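Local coordinates for protein GTN Reductase (Agrobacterium tumefaciens, PDB 5N6G) that is an FMN-dependent ene-reductase of the Old Yellow Enzyme family that probably reduces activated carbon-carbon double bonds at the expense of NAD(P)H, at residues 25-30 with 66-71; 55-60 with 97-102; 175-180 with 213-218. All coordinates share one frame; numbering follows the deposited sequence.

Contact 1 (25-30 with 66-71); sequences TRNRSP and ADVPGL. With FMN (flavin mononucleotide), chain B; 8OZ (2-Phenylacrylic acid), chain C.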
loop_
_atom_site.group_PDB
_atom_site.type_symbol
_atom_site.label_atom_id
_atom_site.label_comp_id
_atom_site.label_asym_id
_atom_site.label_seq_id
_atom_site.Cartn_x
_atom_site.Cartn_y
_atom_site.Cartn_z
ATOM N N THR A 25 6.425 -4.842 2.688
ATOM C CA THR A 25 6.264 -6.226 3.149
ATOM C C THR A 25 7.609 -6.840 3.508
ATOM O O THR A 25 8.546 -6.860 2.698
ATOM C CB THR A 25 5.580 -7.040 2.042
ATOM O OG1 THR A 25 4.247 -6.551 1.873
ATOM C CG2 THR A 25 5.505 -8.526 2.379
ATOM N N ARG A 26 7.718 -7.342 4.743
ATOM C CA ARG A 26 8.955 -7.953 5.205
ATOM C C ARG A 26 8.795 -9.390 5.678
ATOM O O ARG A 26 9.804 -10.035 5.942
ATOM C CB ARG A 26 9.581 -7.122 6.349
ATOM C CG ARG A 26 9.635 -5.589 6.100
ATOM C CD ARG A 26 10.467 -5.197 4.889
ATOM N NE ARG A 26 11.810 -5.769 4.962
ATOM C CZ ARG A 26 12.833 -5.226 5.616
ATOM N NH1 ARG A 26 12.697 -4.058 6.233
ATOM N NH2 ARG A 26 13.991 -5.842 5.644
ATOM N N ASN A 27 7.565 -9.903 5.775
ATOM C CA ASN A 27 7.277 -11.302 6.145
ATOM C C ASN A 27 7.957 -11.737 7.442
ATOM O O ASN A 27 8.568 -12.816 7.532
ATOM C CB ASN A 27 7.676 -12.248 5.018
ATOM C CG ASN A 27 7.161 -11.799 3.686
ATOM O OD1 ASN A 27 7.875 -11.134 2.939
ATOM N ND2 ASN A 27 5.920 -12.156 3.372
ATOM N N ARG A 28 7.809 -10.910 8.467
ATOM C CA ARG A 28 8.421 -11.178 9.755
ATOM C C ARG A 28 7.390 -11.191 10.875
ATOM O O ARG A 28 7.706 -10.870 12.022
ATOM C CB ARG A 28 9.520 -10.161 10.016
ATOM C CG ARG A 28 10.800 -10.544 9.265
ATOM C CD ARG A 28 11.721 -9.397 9.279
ATOM N NE ARG A 28 13.112 -9.628 8.890
ATOM C CZ ARG A 28 13.589 -9.460 7.658
ATOM N NH1 ARG A 28 12.789 -9.156 6.665
ATOM N NH2 ARG A 28 14.884 -9.554 7.432
ATOM N N SER A 29 6.151 -11.591 10.565
ATOM C CA SER A 29 5.072 -11.659 11.551
ATOM C C SER A 29 4.361 -13.013 11.493
ATOM O O SER A 29 3.222 -13.110 11.026
ATOM C CB SER A 29 4.085 -10.512 11.333
ATOM O OG SER A 29 4.764 -9.263 11.358
ATOM N N PRO A 30 5.002 -14.067 11.991
ATOM C CA PRO A 30 4.355 -15.383 12.024
ATOM C C PRO A 30 2.996 -15.334 12.706
ATOM O O PRO A 30 2.792 -14.646 13.714
ATOM C CB PRO A 30 5.352 -16.247 12.806
ATOM C CG PRO A 30 6.663 -15.575 12.611
ATOM C CD PRO A 30 6.376 -14.119 12.521
ATOM N N ALA A 66 3.092 -15.659 3.299
ATOM C CA ALA A 66 3.230 -16.134 4.665
ATOM C C ALA A 66 3.867 -15.086 5.578
ATOM O O ALA A 66 4.644 -14.223 5.153
ATOM C CB ALA A 66 4.082 -17.398 4.704
ATOM N N ASP A 67 3.520 -15.183 6.862
ATOM C CA ASP A 67 4.130 -14.406 7.938
ATOM C C ASP A 67 3.912 -12.906 7.757
ATOM O O ASP A 67 4.775 -12.098 8.116
ATOM C CB ASP A 67 5.627 -14.737 8.073
ATOM C CG ASP A 67 5.868 -16.173 8.555
ATOM O OD1 ASP A 67 4.929 -16.837 9.024
ATOM O OD2 ASP A 67 7.004 -16.655 8.438
ATOM N N VAL A 68 2.758 -12.540 7.206
ATOM C CA VAL A 68 2.353 -11.152 7.026
ATOM C C VAL A 68 1.380 -10.783 8.138
ATOM O O VAL A 68 0.424 -11.542 8.382
ATOM C CB VAL A 68 1.696 -10.949 5.654
ATOM C CG1 VAL A 68 0.981 -9.629 5.557
ATOM C CG2 VAL A 68 2.733 -11.091 4.559
ATOM N N PRO A 69 1.570 -9.652 8.810
ATOM C CA PRO A 69 0.662 -9.281 9.900
ATOM C C PRO A 69 -0.667 -8.816 9.332
ATOM O O PRO A 69 -0.714 -8.115 8.326
ATOM C CB PRO A 69 1.397 -8.124 10.586
ATOM C CG PRO A 69 2.125 -7.485 9.475
ATOM C CD PRO A 69 2.595 -8.619 8.596
ATOM N N GLY A 70 -1.759 -9.203 9.992
ATOM C CA GLY A 70 -3.086 -8.805 9.585
ATOM C C GLY A 70 -3.798 -7.901 10.582
ATOM O O GLY A 70 -3.238 -7.465 11.586
ATOM N N LEU A 71 -5.076 -7.623 10.277
ATOM C CA LEU A 71 -5.952 -6.854 11.151
ATOM C C LEU A 71 -7.187 -7.646 11.567
ATOM O O LEU A 71 -8.179 -7.054 11.989
ATOM C CB LEU A 71 -6.359 -5.552 10.463
ATOM C CG LEU A 71 -5.251 -4.506 10.480
ATOM C CD1 LEU A 71 -5.603 -3.381 9.511
ATOM C CD2 LEU A 71 -5.025 -3.973 11.880
HETATM N N1 FMN B . 4.332 -1.697 -2.006
HETATM C C2 FMN B . 3.112 -1.716 -1.377
HETATM O O2 FMN B . 2.165 -0.991 -1.756
HETATM N N3 FMN B . 2.929 -2.529 -0.279
HETATM C C4 FMN B . 3.866 -3.394 0.253
HETATM O O4 FMN B . 3.615 -4.045 1.267
HETATM C C4A FMN B . 5.138 -3.392 -0.435
HETATM N N5 FMN B . 6.093 -4.159 0.028
HETATM C C5A FMN B . 7.350 -4.029 -0.537
HETATM C C6 FMN B . 8.401 -4.751 0.016
HETATM C C7 FMN B . 9.701 -4.573 -0.434
HETATM C C7M FMN B . 10.812 -5.356 0.221
HETATM C C8 FMN B . 9.965 -3.666 -1.466
HETATM C C8M FMN B . 11.370 -3.402 -1.934
HETATM C C9 FMN B . 8.914 -2.956 -2.042
HETATM C C9A FMN B . 7.611 -3.128 -1.575
HETATM N N10 FMN B . 6.544 -2.341 -2.059
HETATM C C10 FMN B . 5.289 -2.470 -1.531
HETATM C "C1'" FMN B . 6.849 -1.258 -3.005
HETATM C "C2'" FMN B . 7.431 -0.051 -2.280
HETATM O "O2'" FMN B . 6.457 0.533 -1.408
HETATM C "C3'" FMN B . 7.951 1.029 -3.231
HETATM O "O3'" FMN B . 6.908 1.425 -4.119
HETATM C "C4'" FMN B . 9.151 0.584 -4.064
HETATM O "O4'" FMN B . 10.171 0.050 -3.216
HETATM C "C5'" FMN B . 9.697 1.705 -4.930
HETATM O "O5'" FMN B . 10.181 2.786 -4.108
HETATM P P FMN B . 11.750 3.086 -3.814
HETATM O O1P FMN B . 12.362 3.392 -5.164
HETATM O O2P FMN B . 12.306 1.794 -3.239
HETATM O O3P FMN B . 11.738 4.228 -2.864
HETATM C C4 8OZ C . 6.929 -7.298 -2.310
HETATM C C5 8OZ C . 6.740 -8.583 -1.859
HETATM C C6 8OZ C . 5.478 -9.002 -1.500
HETATM C C7 8OZ C . 4.406 -8.131 -1.574
HETATM C C8 8OZ C . 3.264 -4.940 -3.154
HETATM C C 8OZ C . 2.618 -5.827 -0.959
HETATM O O 8OZ C . 2.457 -4.044 -3.102
HETATM C C1 8OZ C . 3.458 -5.857 -1.982
HETATM C C2 8OZ C . 4.589 -6.826 -2.011
HETATM C C3 8OZ C . 5.864 -6.420 -2.395
HETATM O O1 8OZ C . 3.988 -5.173 -4.222
HETATM O O HOH W 1 8.883 -15.477 6.463
#

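Contact 2 (55-60 with 97-102); sequences GTPISQ and QIWHVG. With FMN (flavin mononucleotide), chain B; 8OZ (2-Phenylacrylic acid), chain C.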
loop_
_atom_site.group_PDB
_atom_site.type_symbol
_atom_site.label_atom_id
_atom_site.label_comp_id
_atom_site.label_asym_id
_atom_site.label_seq_id
_atom_site.Cartn_x
_atom_site.Cartn_y
_atom_site.Cartn_z
ATOM N N GLY A 55 1.864 -3.935 3.822
ATOM C CA GLY A 55 0.500 -4.343 3.574
ATOM C C GLY A 55 0.008 -5.250 4.674
ATOM O O GLY A 55 0.721 -6.175 5.102
ATOM N N THR A 56 -1.186 -4.964 5.176
ATOM C CA THR A 56 -1.758 -5.711 6.288
ATOM C C THR A 56 -3.160 -6.171 5.908
ATOM O O THR A 56 -4.064 -5.332 5.726
ATOM C CB THR A 56 -1.718 -4.863 7.565
ATOM O OG1 THR A 56 -2.143 -5.658 8.687
ATOM C CG2 THR A 56 -2.535 -3.614 7.485
ATOM N N PRO A 57 -3.386 -7.468 5.724
ATOM C CA PRO A 57 -4.667 -7.912 5.177
ATOM C C PRO A 57 -5.828 -7.712 6.120
ATOM O O PRO A 57 -5.716 -7.845 7.343
ATOM C CB PRO A 57 -4.429 -9.397 4.876
ATOM C CG PRO A 57 -2.944 -9.430 4.550
ATOM C CD PRO A 57 -2.339 -8.487 5.567
ATOM N N ILE A 58 -6.975 -7.409 5.501
ATOM C CA ILE A 58 -8.233 -7.225 6.227
ATOM C C ILE A 58 -8.873 -8.542 6.639
ATOM O O ILE A 58 -9.813 -8.547 7.455
ATOM C CB ILE A 58 -9.224 -6.433 5.353
ATOM C CG1 ILE A 58 -9.500 -7.202 4.058
ATOM C CG2 ILE A 58 -8.669 -5.051 5.040
ATOM C CD1 ILE A 58 -10.519 -6.523 3.141
ATOM N N SER A 59 -8.401 -9.661 6.106
ATOM C CA SER A 59 -9.011 -10.959 6.347
ATOM C C SER A 59 -8.004 -12.016 5.935
ATOM O O SER A 59 -7.054 -11.735 5.204
ATOM C CB SER A 59 -10.280 -11.140 5.529
ATOM O OG SER A 59 -9.926 -11.105 4.152
ATOM N N GLN A 60 -8.258 -13.253 6.363
ATOM C CA GLN A 60 -7.407 -14.345 5.914
ATOM C C GLN A 60 -7.553 -14.549 4.406
ATOM O O GLN A 60 -6.578 -14.857 3.712
ATOM C CB GLN A 60 -7.756 -15.625 6.674
ATOM C CG GLN A 60 -6.772 -16.743 6.403
ATOM C CD GLN A 60 -7.177 -18.036 7.033
ATOM O OE1 GLN A 60 -8.038 -18.064 7.911
ATOM N NE2 GLN A 60 -6.568 -19.129 6.585
ATOM N N GLN A 97 -1.634 0.091 5.902
ATOM C CA GLN A 97 -1.943 -0.181 4.497
ATOM C C GLN A 97 -2.851 -1.404 4.452
ATOM O O GLN A 97 -2.375 -2.537 4.453
ATOM C CB GLN A 97 -0.689 -0.402 3.653
ATOM C CG GLN A 97 -1.102 -0.471 2.183
ATOM C CD GLN A 97 -0.028 -0.879 1.207
ATOM O OE1 GLN A 97 0.629 -1.914 1.349
ATOM N NE2 GLN A 97 0.107 -0.098 0.157
ATOM N N ILE A 98 -4.156 -1.182 4.375
ATOM C CA ILE A 98 -5.101 -2.289 4.486
ATOM C C ILE A 98 -5.248 -2.953 3.119
ATOM O O ILE A 98 -5.421 -2.287 2.088
ATOM C CB ILE A 98 -6.442 -1.825 5.087
ATOM C CG1 ILE A 98 -7.144 -0.754 4.244
ATOM C CG2 ILE A 98 -6.201 -1.352 6.554
ATOM C CD1 ILE A 98 -8.545 -0.379 4.824
ATOM N N TRP A 99 -5.157 -4.274 3.106
ATOM C CA TRP A 99 -4.777 -5.022 1.920
ATOM C C TRP A 99 -5.732 -6.181 1.659
ATOM O O TRP A 99 -6.186 -6.844 2.585
ATOM C CB TRP A 99 -3.393 -5.560 2.146
ATOM C CG TRP A 99 -2.620 -6.097 0.992
ATOM C CD1 TRP A 99 -2.842 -5.913 -0.344
ATOM C CD2 TRP A 99 -1.420 -6.863 1.104
ATOM N NE1 TRP A 99 -1.843 -6.531 -1.069
ATOM C CE2 TRP A 99 -0.960 -7.125 -0.204
ATOM C CE3 TRP A 99 -0.692 -7.353 2.193
ATOM C CZ2 TRP A 99 0.201 -7.839 -0.443
ATOM C CZ3 TRP A 99 0.447 -8.064 1.965
ATOM C CH2 TRP A 99 0.886 -8.319 0.654
ATOM N N HIS A 100 -6.020 -6.422 0.391
ATOM C CA HIS A 100 -6.604 -7.674 -0.065
ATOM C C HIS A 100 -5.881 -8.040 -1.347
ATOM O O HIS A 100 -5.882 -7.269 -2.315
ATOM C CB HIS A 100 -8.126 -7.570 -0.300
ATOM C CG HIS A 100 -8.801 -8.889 -0.445
ATOM N ND1 HIS A 100 -8.422 -9.833 -1.373
ATOM C CD2 HIS A 100 -9.846 -9.421 0.233
ATOM C CE1 HIS A 100 -9.190 -10.903 -1.240
ATOM N NE2 HIS A 100 -10.070 -10.672 -0.282
ATOM N N VAL A 101 -5.269 -9.213 -1.360
ATOM C CA VAL A 101 -4.449 -9.625 -2.497
ATOM C C VAL A 101 -5.229 -10.148 -3.690
ATOM O O VAL A 101 -4.644 -10.293 -4.773
ATOM C CB VAL A 101 -3.459 -10.739 -2.131
ATOM C CG1 VAL A 101 -2.512 -10.235 -1.067
ATOM C CG2 VAL A 101 -4.175 -12.001 -1.669
ATOM N N GLY A 102 -6.509 -10.455 -3.530
ATOM C CA GLY A 102 -7.244 -11.089 -4.613
ATOM C C GLY A 102 -6.577 -12.353 -5.104
ATOM O O GLY A 102 -6.262 -13.262 -4.331
HETATM N N1 FMN B . 4.332 -1.697 -2.006
HETATM C C2 FMN B . 3.112 -1.716 -1.377
HETATM O O2 FMN B . 2.165 -0.991 -1.756
HETATM N N3 FMN B . 2.929 -2.529 -0.279
HETATM C C4 FMN B . 3.866 -3.394 0.253
HETATM O O4 FMN B . 3.615 -4.045 1.267
HETATM C C4A FMN B . 5.138 -3.392 -0.435
HETATM N N5 FMN B . 6.093 -4.159 0.028
HETATM C C5A FMN B . 7.350 -4.029 -0.537
HETATM C C6 FMN B . 8.401 -4.751 0.016
HETATM C C7 FMN B . 9.701 -4.573 -0.434
HETATM C C7M FMN B . 10.812 -5.356 0.221
HETATM C C8 FMN B . 9.965 -3.666 -1.466
HETATM C C8M FMN B . 11.370 -3.402 -1.934
HETATM C C9 FMN B . 8.914 -2.956 -2.042
HETATM C C9A FMN B . 7.611 -3.128 -1.575
HETATM N N10 FMN B . 6.544 -2.341 -2.059
HETATM C C10 FMN B . 5.289 -2.470 -1.531
HETATM C "C1'" FMN B . 6.849 -1.258 -3.005
HETATM C "C2'" FMN B . 7.431 -0.051 -2.280
HETATM O "O2'" FMN B . 6.457 0.533 -1.408
HETATM C "C3'" FMN B . 7.951 1.029 -3.231
HETATM O "O3'" FMN B . 6.908 1.425 -4.119
HETATM C "C4'" FMN B . 9.151 0.584 -4.064
HETATM O "O4'" FMN B . 10.171 0.050 -3.216
HETATM C "C5'" FMN B . 9.697 1.705 -4.930
HETATM O "O5'" FMN B . 10.181 2.786 -4.108
HETATM P P FMN B . 11.750 3.086 -3.814
HETATM O O1P FMN B . 12.362 3.392 -5.164
HETATM O O2P FMN B . 12.306 1.794 -3.239
HETATM O O3P FMN B . 11.738 4.228 -2.864
HETATM C C4 8OZ C . 6.929 -7.298 -2.310
HETATM C C5 8OZ C . 6.740 -8.583 -1.859
HETATM C C6 8OZ C . 5.478 -9.002 -1.500
HETATM C C7 8OZ C . 4.406 -8.131 -1.574
HETATM C C8 8OZ C . 3.264 -4.940 -3.154
HETATM C C 8OZ C . 2.618 -5.827 -0.959
HETATM O O 8OZ C . 2.457 -4.044 -3.102
HETATM C C1 8OZ C . 3.458 -5.857 -1.982
HETATM C C2 8OZ C . 4.589 -6.826 -2.011
HETATM C C3 8OZ C . 5.864 -6.420 -2.395
HETATM O O1 8OZ C . 3.988 -5.173 -4.222
#

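Contact 3 (175-180 with 213-218); sequences VEIHAA and EVVDAV. With FMN (flavin mononucleotide), chain B; 8OZ (2-Phenylacrylic acid), chain C.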
loop_
_atom_site.group_PDB
_atom_site.type_symbol
_atom_site.label_atom_id
_atom_site.label_comp_id
_atom_site.label_asym_id
_atom_site.label_seq_id
_atom_site.Cartn_x
_atom_site.Cartn_y
_atom_site.Cartn_z
ATOM N N VAL A 175 -5.671 5.029 7.553
ATOM C CA VAL A 175 -5.358 3.894 6.697
ATOM C C VAL A 175 -5.001 4.380 5.304
ATOM O O VAL A 175 -5.483 5.415 4.828
ATOM C CB VAL A 175 -6.506 2.869 6.583
ATOM C CG1 VAL A 175 -6.919 2.371 7.968
ATOM C CG2 VAL A 175 -7.702 3.416 5.828
ATOM N N GLU A 176 -4.173 3.591 4.642
ATOM C CA GLU A 176 -3.951 3.683 3.210
ATOM C C GLU A 176 -4.587 2.459 2.569
ATOM O O GLU A 176 -4.166 1.330 2.838
ATOM C CB GLU A 176 -2.460 3.749 2.873
ATOM C CG GLU A 176 -2.180 3.751 1.377
ATOM C CD GLU A 176 -0.704 3.925 1.030
ATOM O OE1 GLU A 176 -0.189 5.082 1.018
ATOM O OE2 GLU A 176 -0.065 2.892 0.723
ATOM N N ILE A 177 -5.578 2.672 1.717
ATOM C CA ILE A 177 -6.162 1.554 0.985
ATOM C C ILE A 177 -5.167 1.108 -0.078
ATOM O O ILE A 177 -4.754 1.896 -0.929
ATOM C CB ILE A 177 -7.502 1.958 0.355
ATOM C CG1 ILE A 177 -8.550 2.248 1.419
ATOM C CG2 ILE A 177 -7.995 0.869 -0.554
ATOM C CD1 ILE A 177 -9.710 3.119 0.916
ATOM N N HIS A 178 -4.777 -0.166 -0.049
ATOM C CA HIS A 178 -3.899 -0.708 -1.086
ATOM C C HIS A 178 -4.695 -0.935 -2.362
ATOM O O HIS A 178 -5.404 -1.938 -2.500
ATOM C CB HIS A 178 -3.256 -2.004 -0.632
ATOM C CG HIS A 178 -2.044 -2.382 -1.419
ATOM N ND1 HIS A 178 -1.823 -1.954 -2.710
ATOM C CD2 HIS A 178 -0.969 -3.139 -1.085
ATOM C CE1 HIS A 178 -0.655 -2.409 -3.131
ATOM N NE2 HIS A 178 -0.123 -3.144 -2.169
ATOM N N ALA A 179 -4.563 -0.028 -3.325
ATOM C CA ALA A 179 -5.261 -0.162 -4.596
ATOM C C ALA A 179 -4.259 -0.190 -5.735
ATOM O O ALA A 179 -4.533 0.294 -6.843
ATOM C CB ALA A 179 -6.272 0.960 -4.795
ATOM N N ALA A 180 -3.107 -0.798 -5.475
ATOM C CA ALA A 180 -1.955 -0.753 -6.340
ATOM C C ALA A 180 -1.415 -2.170 -6.582
ATOM O O ALA A 180 -1.943 -3.165 -6.081
ATOM C CB ALA A 180 -0.867 0.162 -5.740
ATOM N N GLU A 213 -16.386 1.951 -4.057
ATOM C CA GLU A 213 -17.174 1.387 -2.964
ATOM C C GLU A 213 -16.304 1.093 -1.752
ATOM O O GLU A 213 -16.749 1.297 -0.613
ATOM C CB GLU A 213 -17.905 0.118 -3.425
ATOM C CG GLU A 213 -19.094 0.422 -4.314
ATOM C CD GLU A 213 -19.774 -0.806 -4.895
ATOM O OE1 GLU A 213 -19.192 -1.905 -4.870
ATOM O OE2 GLU A 213 -20.912 -0.657 -5.396
ATOM N N VAL A 214 -15.069 0.619 -1.980
ATOM C CA VAL A 214 -14.132 0.408 -0.878
ATOM C C VAL A 214 -13.826 1.735 -0.201
ATOM O O VAL A 214 -13.888 1.850 1.024
ATOM C CB VAL A 214 -12.844 -0.287 -1.367
ATOM C CG1 VAL A 214 -11.798 -0.318 -0.257
ATOM C CG2 VAL A 214 -13.148 -1.696 -1.878
ATOM N N VAL A 215 -13.505 2.766 -0.992
ATOM C CA VAL A 215 -13.186 4.067 -0.403
ATOM C C VAL A 215 -14.357 4.584 0.420
ATOM O O VAL A 215 -14.184 5.058 1.541
ATOM C CB VAL A 215 -12.781 5.076 -1.497
ATOM C CG1 VAL A 215 -12.693 6.494 -0.916
ATOM C CG2 VAL A 215 -11.476 4.688 -2.109
ATOM N N ASP A 216 -15.567 4.515 -0.125
ATOM C CA ASP A 216 -16.703 5.060 0.591
ATOM C C ASP A 216 -17.025 4.237 1.845
ATOM O O ASP A 216 -17.448 4.805 2.856
ATOM C CB ASP A 216 -17.901 5.169 -0.350
ATOM C CG ASP A 216 -17.670 6.175 -1.479
ATOM O OD1 ASP A 216 -16.809 7.085 -1.308
ATOM O OD2 ASP A 216 -18.352 6.074 -2.528
ATOM N N ALA A 217 -16.809 2.914 1.813
ATOM C CA ALA A 217 -17.004 2.075 3.000
ATOM C C ALA A 217 -16.007 2.425 4.105
ATOM O O ALA A 217 -16.388 2.551 5.283
ATOM C CB ALA A 217 -16.892 0.590 2.625
ATOM N N VAL A 218 -14.725 2.558 3.755
ATOM C CA VAL A 218 -13.695 2.908 4.737
ATOM C C VAL A 218 -13.920 4.316 5.275
ATOM O O VAL A 218 -13.875 4.559 6.488
ATOM C CB VAL A 218 -12.300 2.764 4.102
ATOM C CG1 VAL A 218 -11.212 3.330 5.000
ATOM C CG2 VAL A 218 -12.039 1.299 3.733
HETATM N N1 FMN B . 4.332 -1.697 -2.006
HETATM C C2 FMN B . 3.112 -1.716 -1.377
HETATM O O2 FMN B . 2.165 -0.991 -1.756
HETATM N N3 FMN B . 2.929 -2.529 -0.279
HETATM C C4 FMN B . 3.866 -3.394 0.253
HETATM O O4 FMN B . 3.615 -4.045 1.267
HETATM C C4A FMN B . 5.138 -3.392 -0.435
HETATM N N5 FMN B . 6.093 -4.159 0.028
HETATM C C5A FMN B . 7.350 -4.029 -0.537
HETATM C C6 FMN B . 8.401 -4.751 0.016
HETATM C C7 FMN B . 9.701 -4.573 -0.434
HETATM C C7M FMN B . 10.812 -5.356 0.221
HETATM C C8 FMN B . 9.965 -3.666 -1.466
HETATM C C8M FMN B . 11.370 -3.402 -1.934
HETATM C C9 FMN B . 8.914 -2.956 -2.042
HETATM C C9A FMN B . 7.611 -3.128 -1.575
HETATM N N10 FMN B . 6.544 -2.341 -2.059
HETATM C C10 FMN B . 5.289 -2.470 -1.531
HETATM C "C1'" FMN B . 6.849 -1.258 -3.005
HETATM C "C2'" FMN B . 7.431 -0.051 -2.280
HETATM O "O2'" FMN B . 6.457 0.533 -1.408
HETATM C "C3'" FMN B . 7.951 1.029 -3.231
HETATM O "O3'" FMN B . 6.908 1.425 -4.119
HETATM C "C4'" FMN B . 9.151 0.584 -4.064
HETATM O "O4'" FMN B . 10.171 0.050 -3.216
HETATM C "C5'" FMN B . 9.697 1.705 -4.930
HETATM O "O5'" FMN B . 10.181 2.786 -4.108
HETATM P P FMN B . 11.750 3.086 -3.814
HETATM O O1P FMN B . 12.362 3.392 -5.164
HETATM O O2P FMN B . 12.306 1.794 -3.239
HETATM O O3P FMN B . 11.738 4.228 -2.864
HETATM C C4 8OZ C . 6.929 -7.298 -2.310
HETATM C C5 8OZ C . 6.740 -8.583 -1.859
HETATM C C6 8OZ C . 5.478 -9.002 -1.500
HETATM C C7 8OZ C . 4.406 -8.131 -1.574
HETATM C C8 8OZ C . 3.264 -4.940 -3.154
HETATM C C 8OZ C . 2.618 -5.827 -0.959
HETATM O O 8OZ C . 2.457 -4.044 -3.102
HETATM C C1 8OZ C . 3.458 -5.857 -1.982
HETATM C C2 8OZ C . 4.589 -6.826 -2.011
HETATM C C3 8OZ C . 5.864 -6.420 -2.395
HETATM O O1 8OZ C . 3.988 -5.173 -4.222
#

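Contact 1 (25-30 with 66-71)
The carboxamide of Asn27 reaches across to the backbone of Ala66 and ties together two loops of the flavin-binding TIM barrel, those that follow strands 19-21 and 50-57. Its ND2 donates to Ala66 O over 3.0 Å with an N-H...O angle of 163°. The carbonyl lies close to the amide plane of Asn27 and is met nearly end-on, a geometry that favours this turn of the amide. CG sits beside its own backbone N (chi1 -48°), and the side chain passes Val68 at a slant, with Val68 CG2 3.6 Å from ND2 of Asn27. Next along the loop the backbone takes over: Ser29 N donates to Asp67 O at 2.9 Å. The Ser29 side chain faces the 66-71 loop and rests on the ring of Pro69, OG lying 3.6 Å from both CB and CD of the proline, while the hydroxyl itself is paired with Asn38. At the outer end the Asp67 side chain crosses Pro30, its OD1 3.4 Å from Pro30 CA. The other carboxylate oxygen, OD2, takes a hydrogen bond from a water that also donates to Asn27 O. The inner end of 25-30 belongs to the active site. There Thr25 N donates to N5 of FMN at 2.8 Å, and Thr25 OG1 donates to the flavin O4 at 2.7 Å.

Contact 2 (55-60 with 97-102)
Thr56 and Gln97 meet through their backbones where neighbouring parallel strands of the TIM barrel, joined by a beta-alpha-beta crossover through helix 74-89, reach the flavin. Thr56 N donates to Gln97 O at 2.8 Å, and further on Ile58 N donates to Trp99 O. The threonine methyl CG2 sits between the backbone N and C and presses to 3.2 Å from Gln97 O, which leaves OG1 turned to Pro69 O. Gln97 stretches out instead: with CG trans to N (chi1 -172°) and the chain straight beyond it, the amide arrives at the pyrimidine edge of FMN. Its OE1 accepts from N3 and its NE2 donates to O2, both at 2.9 Å, a two-point grip that fixes which way the amide is flipped. Gly55 N adds a bond to the flavin O4. Having no side chain, Gly55 lets the Trp99 indole lie against its backbone, CE3 coming within 3.3 Å of Gly55 C, and Pro57 runs alongside the same ring. Ile58 crosses Ile98 at a slant and brings CD1 to the edge of the His100 imidazole. Farther along the indole, Trp99 CZ2 comes within 3.2 Å of the terminal methylene carbon C of 2-phenylacrylic acid, on the same side of the ring plane as Gly55 C.

Contact 3 (175-180 with 213-218)
His178 NE2 donates to carboxylate oxygen O of bound 2-phenylacrylic acid over 2.9 Å, at an N-H...O angle of 152°, from the C-terminal end of a TIM-barrel strand whose other side packs on helix 204-222. Asn181 supplies a further hydrogen bond to the same ligand. The imidazole is held from behind as well: Ala180 N donates to His178 ND1 at 3.3 Å, close to the ring plane, while Trp99 stacks on the ring and Tyr183 meets it edge-to-face. Flavin O2 also lies near NE2, which places the histidine beside both the bound acid and the flavin. Val175 and Ile177 turn the opposite way from this pocket, toward the helix, which leads from strand 174-178 to strand 227-231 and runs nearly antiparallel to the strand segment (160°), its axis 10.2 Å away. The interface between them is wholly apolar. Val175 and Val218 meet tip to tip, CG2 of the first 3.6 Å from CG1 of the second. Ile177 goes deeper: CG1 lies beside the backbone N (chi1 -66°) and the chain extends beyond it, which carries CD1 among Val214, Val215 and Val218. Ile177 and Val214 slide past each other in opposite directions, Ile177 CG2 lying 4.0 Å from Val214 CG1. The isoleucine crosses Val215 at about a right angle, and its CD1 ends 3.8 Å from both CA and CG2 of that valine.

How the contacts relate
Along the chain the segments of contacts 1 and 2 alternate, 25-30, 55-60, 66-71 and 97-102, and contact 3 opens only after both have closed. Successive centres lie about 11 Å apart, and those of contacts 1 and 3 about 20 Å. Contact 2 joins the others: Leu71 N probably bonds to Pro57 O on the loop side, and Ile98 N to Glu176 O on the strand side. Strands 50-57, 94-99 and 174-178 are consecutive in the closed eight-stranded barrel, with contact 1 formed by loops beyond its strands and contact 3 reaching the outer helices. All three touch FMN and 2-phenylacrylic acid, so neighbouring barrel elements together build one active site.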